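Local coordinates for protein saframycin Mx1 synthetase B (Legionella pneumophila subsp. pneumophila, PDB 3LNV) that is a fatty acid AMP ligase, a member of the ANL superfamily of AMP-binding enzymes, at residues A[348-353]-A[371-376]. Sequence-based numbering, arbitrary orientation.
Sequences LTLAKE and YKLVSS
Leu348 and Leu350 pair with Leu373 and Tyr371 as the hydrogen-bonded positions of a small two-stranded antiparallel sheet in the AMP-binding domain. Four backbone bonds close the ladder. Leu348 N gives to Leu373 O at 2.9 Å, and Leu373 N returns to Leu348 O at 2.8 Å. Leu350 N gives to Tyr371 O, and Tyr371 N to Leu350 O at 3.0 Å. The N-H groups and carbonyls of Leu348, Leu350, Tyr371 and Leu373 facing the partner strand are thus all satisfied. Leu348 O and Tyr371 O each also receive a CA-H...O contact, from Lys372 and Thr349 respectively. Thr349 stands opposite Lys372 in a non-hydrogen-bonded pair, its backbone polar groups turned away from strand 371-374, and it makes a backbone bond with Ala363 on that side.

The side chains of Leu348, Leu350, Tyr371 and Leu373 share one face. Leu348 and Leu373 pack there on Tyr452 and Phe445, which joins this two-stranded sheet to the sheet that holds strands 442-447 and 450-456. Leu350 CB sits over one face of the Tyr371 ring, 4.1 Å from its centroid and offset toward the rim, a CH-pi contact. CG of Tyr371 lies between the backbone N and carbonyl carbon (chi1 60°), which folds the ring back across Leu350. The ring also stacks with His498. Leu350 CD2 meets Leu373 CD1 at 3.6 Å, the two side chains crossing at about a right angle. Beyond the strand, Ser376 OG makes a weak hydrogen bond to N5 of the bound 1ZZ.

Thr349 and Lys372 occupy the other face. Thr349 OG1 is hydrogen-bonded to Asp365 OD1. The Lys372 chain bends at its last two torsions, bringing NZ near that hydroxyl, and NZ has a weak bond to Thr347 OG1. One water bridges the pair: it lies 3.1 Å from Thr349 OG1 and accepts a weak hydrogen bond from Lys372 NZ at 3.3 Å.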
loop_
_atom_site.group_PDB
_atom_site.type_symbol
_atom_site.label_atom_id
_atom_site.label_comp_id
_atom_site.label_asym_id
_atom_site.label_seq_id
_atom_site.Cartn_x
_atom_site.Cartn_y
_atom_site.Cartn_z
ATOM N N LEU A 348 14.273 -18.061 8.771
ATOM C CA LEU A 348 14.528 -19.494 8.659
ATOM C C LEU A 348 15.392 -19.683 7.414
ATOM O O LEU A 348 15.300 -18.889 6.475
ATOM C CB LEU A 348 13.222 -20.303 8.574
ATOM C CG LEU A 348 12.353 -20.508 9.835
ATOM C CD1 LEU A 348 11.003 -21.099 9.465
ATOM C CD2 LEU A 348 13.030 -21.381 10.922
ATOM N N THR A 349 16.263 -20.694 7.428
ATOM C CA THR A 349 17.061 -21.022 6.248
ATOM C C THR A 349 16.553 -22.296 5.582
ATOM O O THR A 349 16.480 -23.360 6.209
ATOM C CB THR A 349 18.578 -21.125 6.567
ATOM O OG1 THR A 349 19.039 -19.872 7.093
ATOM C CG2 THR A 349 19.382 -21.461 5.295
ATOM N N LEU A 350 16.179 -22.171 4.312
ATOM C CA LEU A 350 15.722 -23.309 3.526
ATOM C C LEU A 350 16.829 -23.779 2.577
ATOM O O LEU A 350 17.647 -22.977 2.124
ATOM C CB LEU A 350 14.457 -22.950 2.730
ATOM C CG LEU A 350 13.143 -23.011 3.512
ATOM C CD1 LEU A 350 13.220 -22.194 4.807
ATOM C CD2 LEU A 350 11.959 -22.571 2.651
ATOM N N ALA A 351 16.851 -25.083 2.305
ATOM C CA ALA A 351 17.762 -25.671 1.321
ATOM C C ALA A 351 17.356 -25.264 -0.091
ATOM O O ALA A 351 16.220 -24.845 -0.319
ATOM C CB ALA A 351 17.770 -27.182 1.453
ATOM N N LYS A 352 18.273 -25.396 -1.047
ATOM C CA LYS A 352 17.974 -24.973 -2.420
ATOM C C LYS A 352 16.848 -25.774 -3.041
ATOM O O LYS A 352 16.027 -25.218 -3.767
ATOM C CB LYS A 352 19.198 -25.048 -3.336
ATOM C CG LYS A 352 19.100 -24.045 -4.484
ATOM C CD LYS A 352 19.662 -24.598 -5.784
ATOM C CE LYS A 352 19.415 -23.627 -6.940
ATOM N NZ LYS A 352 19.383 -24.316 -8.268
ATOM N N GLU A 353 16.820 -27.079 -2.767
ATOM C CA GLU A 353 15.774 -27.940 -3.297
ATOM C C GLU A 353 14.690 -28.144 -2.274
ATOM O O GLU A 353 14.957 -28.595 -1.156
ATOM C CB GLU A 353 16.308 -29.329 -3.699
ATOM C CG GLU A 353 17.533 -29.339 -4.631
ATOM C CD GLU A 353 17.341 -28.499 -5.878
ATOM O OE1 GLU A 353 16.178 -28.216 -6.244
ATOM O OE2 GLU A 353 18.366 -28.123 -6.502
ATOM N N TYR A 371 18.719 -20.275 1.235
ATOM C CA TYR A 371 18.161 -18.922 1.225
ATOM C C TYR A 371 17.326 -18.701 2.499
ATOM O O TYR A 371 16.854 -19.664 3.117
ATOM C CB TYR A 371 17.346 -18.670 -0.048
ATOM C CG TYR A 371 16.157 -19.603 -0.265
ATOM C CD1 TYR A 371 16.329 -20.886 -0.776
ATOM C CD2 TYR A 371 14.857 -19.186 0.028
ATOM C CE1 TYR A 371 15.244 -21.734 -0.976
ATOM C CE2 TYR A 371 13.768 -20.024 -0.172
ATOM C CZ TYR A 371 13.960 -21.293 -0.677
ATOM O OH TYR A 371 12.863 -22.123 -0.872
ATOM N N LYS A 372 17.166 -17.442 2.892
ATOM C CA LYS A 372 16.515 -17.104 4.153
ATOM C C LYS A 372 15.144 -16.501 3.933
ATOM O O LYS A 372 14.959 -15.658 3.051
ATOM C CB LYS A 372 17.355 -16.101 4.948
ATOM C CG LYS A 372 18.789 -16.529 5.167
ATOM C CD LYS A 372 19.563 -15.428 5.877
ATOM C CE LYS A 372 19.089 -15.282 7.310
ATOM N NZ LYS A 372 19.459 -16.497 8.081
ATOM N N LEU A 373 14.184 -16.941 4.738
ATOM C CA LEU A 373 12.856 -16.360 4.723
ATOM C C LEU A 373 12.650 -15.610 6.031
ATOM O O LEU A 373 13.081 -16.069 7.090
ATOM C CB LEU A 373 11.795 -17.444 4.535
ATOM C CG LEU A 373 11.860 -18.081 3.143
ATOM C CD1 LEU A 373 10.824 -19.170 3.005
ATOM C CD2 LEU A 373 11.684 -17.001 2.058
ATOM N N VAL A 374 12.045 -14.430 5.951
ATOM C CA VAL A 374 11.716 -13.680 7.163
ATOM C C VAL A 374 10.306 -14.046 7.586
ATOM O O VAL A 374 9.453 -14.238 6.724
ATOM C CB VAL A 374 11.827 -12.158 6.933
ATOM C CG1 VAL A 374 11.440 -11.382 8.196
ATOM C CG2 VAL A 374 13.234 -11.776 6.460
ATOM N N SER A 375 10.072 -14.178 8.895
ATOM C CA SER A 375 8.731 -14.355 9.458
ATOM C C SER A 375 7.889 -13.081 9.313
ATOM O O SER A 375 8.395 -12.004 9.515
ATOM C CB SER A 375 8.809 -14.661 10.952
ATOM O OG SER A 375 7.507 -14.637 11.530
ATOM N N SER A 376 6.609 -13.226 8.985
ATOM C CA SER A 376 5.702 -12.086 8.922
ATOM C C SER A 376 4.897 -12.032 10.225
ATOM O O SER A 376 3.929 -11.281 10.332
ATOM C CB SER A 376 4.759 -12.194 7.711
ATOM O OG SER A 376 5.453 -12.035 6.471
HETATM O O HOH W 1 17.701 -18.797 9.647
#